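Local coordinates for protein transcription termination factor FttA (Methanosarcina mazei, PDB 2XR1) that probably terminates archaeal transcription genome-wide by cleaving nascent RNA at the polymerase exit channel, using two zinc ions for its nuclease activity, at residues B[507-512]-B[517-522]. Residues are numbered along the deposited sequence; the frame is centred on the assembly and turned at random.
Sequences ILATSG and GPVMEY
The strand carrying I507 and A509 and the helix carrying V519 and Y522 run roughly antiparallel, at 143°, with their axes 8.6 Å apart at closest approach. This is a strand-loop-helix unit of the beta-CASP domain. Its parallel sheet places strand 506-509 between strands 414-417 and 445-448, and helix 518-526 packs back on one face of that sheet. The loop between them lies near the zinc site; the side chain of T510 is about 10 Å from that of H247.

One backbone hydrogen bond joins the segments, from V519 N to T510 O at 2.8 Å. It is fairly straight, 162° at the hydrogen. The peptide bond between T510 and S511 is cis. P518 lies beside the same carbonyl, and its CD meets T510 CG2 at 3.7 Å. G517 has a positive phi, a region favoured by glycine.

Farther from the loop, toward I507, the contact is apolar. A509 CB touches both V519 CB, at 3.8 Å, and Y522 CD2, at 3.9 Å. I507 covers one face of the Y522 ring, and its CD1 reaches Y522 CD1. R495 and I498 of helix 492-500 also touch the Y522 side chain. Y522 OH is hydrogen-bonded to D448, which ties the tyrosine to the neighbouring strand. I507 CG2, anti to the backbone N, makes a CH-pi contact over the ring centre, 3.8 Å from the Y522 centroid and 7° off the ring normal.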
loop_
_atom_site.group_PDB
_atom_site.type_symbol
_atom_site.label_atom_id
_atom_site.label_comp_id
_atom_site.label_asym_id
_atom_site.label_seq_id
_atom_site.Cartn_x
_atom_site.Cartn_y
_atom_site.Cartn_z
ATOM N N ILE B 507 18.995 1.406 -42.696
ATOM C CA ILE B 507 18.130 2.369 -42.035
ATOM C C ILE B 507 17.990 2.063 -40.534
ATOM O O ILE B 507 17.392 1.051 -40.163
ATOM C CB ILE B 507 16.750 2.408 -42.710
ATOM C CG1 ILE B 507 16.943 2.654 -44.208
ATOM C CG2 ILE B 507 15.871 3.494 -42.107
ATOM C CD1 ILE B 507 15.685 2.866 -44.952
ATOM N N LEU B 508 18.566 2.917 -39.689
ATOM C CA LEU B 508 18.211 2.941 -38.278
ATOM C C LEU B 508 17.021 3.862 -38.157
ATOM O O LEU B 508 17.054 4.979 -38.647
ATOM C CB LEU B 508 19.362 3.431 -37.410
ATOM C CG LEU B 508 20.294 2.301 -36.949
ATOM C CD1 LEU B 508 20.292 1.183 -37.937
ATOM C CD2 LEU B 508 21.725 2.770 -36.708
ATOM N N ALA B 509 15.947 3.384 -37.560
ATOM C CA ALA B 509 14.738 4.186 -37.485
ATOM C C ALA B 509 13.921 3.779 -36.293
ATOM O O ALA B 509 13.962 2.622 -35.843
ATOM C CB ALA B 509 13.909 4.059 -38.748
ATOM N N THR B 510 13.130 4.741 -35.854
ATOM C CA THR B 510 12.344 4.674 -34.648
ATOM C C THR B 510 10.906 4.242 -34.994
ATOM O O THR B 510 10.429 4.527 -36.096
ATOM C CB THR B 510 12.463 6.084 -33.981
ATOM O OG1 THR B 510 13.186 5.949 -32.751
ATOM C CG2 THR B 510 11.138 6.799 -33.771
ATOM N N SER B 511 10.181 3.580 -34.099
ATOM C CA SER B 511 10.615 3.260 -32.744
ATOM C C SER B 511 11.101 1.837 -32.633
ATOM O O SER B 511 10.754 0.985 -33.398
ATOM C CB SER B 511 9.472 3.469 -31.752
ATOM O OG SER B 511 8.302 2.880 -32.237
ATOM N N GLY B 512 11.895 1.590 -31.626
ATOM C CA GLY B 512 12.584 0.303 -31.488
ATOM C C GLY B 512 11.818 -0.999 -31.415
ATOM O O GLY B 512 12.443 -2.046 -31.523
ATOM N N GLY B 517 6.182 5.264 -35.502
ATOM C CA GLY B 517 7.319 6.081 -35.896
ATOM C C GLY B 517 7.661 5.869 -37.351
ATOM O O GLY B 517 6.984 5.121 -38.053
ATOM N N PRO B 518 8.705 6.544 -37.824
ATOM C CA PRO B 518 9.078 6.458 -39.227
ATOM C C PRO B 518 9.446 5.034 -39.694
ATOM O O PRO B 518 9.350 4.750 -40.886
ATOM C CB PRO B 518 10.287 7.407 -39.322
ATOM C CG PRO B 518 10.797 7.513 -37.906
ATOM C CD PRO B 518 9.570 7.468 -37.074
ATOM N N VAL B 519 9.847 4.140 -38.786
ATOM C CA VAL B 519 10.220 2.786 -39.204
ATOM C C VAL B 519 9.026 2.057 -39.845
ATOM O O VAL B 519 9.181 1.140 -40.650
ATOM C CB VAL B 519 10.836 1.953 -38.042
ATOM C CG1 VAL B 519 9.776 1.433 -37.079
ATOM C CG2 VAL B 519 11.659 0.808 -38.596
ATOM N N MET B 520 7.830 2.476 -39.471
ATOM C CA MET B 520 6.632 1.946 -40.075
ATOM C C MET B 520 6.431 2.438 -41.518
ATOM O O MET B 520 5.941 1.691 -42.364
ATOM C CB MET B 520 5.428 2.239 -39.184
ATOM C CG MET B 520 5.440 1.445 -37.866
ATOM S SD MET B 520 5.616 -0.353 -38.117
ATOM C CE MET B 520 7.392 -0.528 -38.103
ATOM N N GLU B 521 6.840 3.666 -41.805
ATOM C CA GLU B 521 6.833 4.147 -43.183
ATOM C C GLU B 521 7.847 3.352 -44.006
ATOM O O GLU B 521 7.526 2.866 -45.078
ATOM C CB GLU B 521 7.113 5.662 -43.269
ATOM C CG GLU B 521 5.874 6.527 -43.542
ATOM C CD GLU B 521 5.992 7.949 -42.970
ATOM O OE1 GLU B 521 6.242 8.060 -41.749
ATOM O OE2 GLU B 521 5.829 8.953 -43.715
ATOM N N TYR B 522 9.064 3.210 -43.494
ATOM C CA TYR B 522 10.092 2.423 -44.175
ATOM C C TYR B 522 9.654 0.990 -44.399
ATOM O O TYR B 522 9.951 0.393 -45.441
ATOM C CB TYR B 522 11.389 2.420 -43.378
ATOM C CG TYR B 522 12.017 3.769 -43.342
ATOM C CD1 TYR B 522 12.527 4.349 -44.502
ATOM C CD2 TYR B 522 12.078 4.500 -42.158
ATOM C CE1 TYR B 522 13.093 5.606 -44.480
ATOM C CE2 TYR B 522 12.639 5.778 -42.142
ATOM C CZ TYR B 522 13.129 6.314 -43.310
ATOM O OH TYR B 522 13.685 7.556 -43.286
#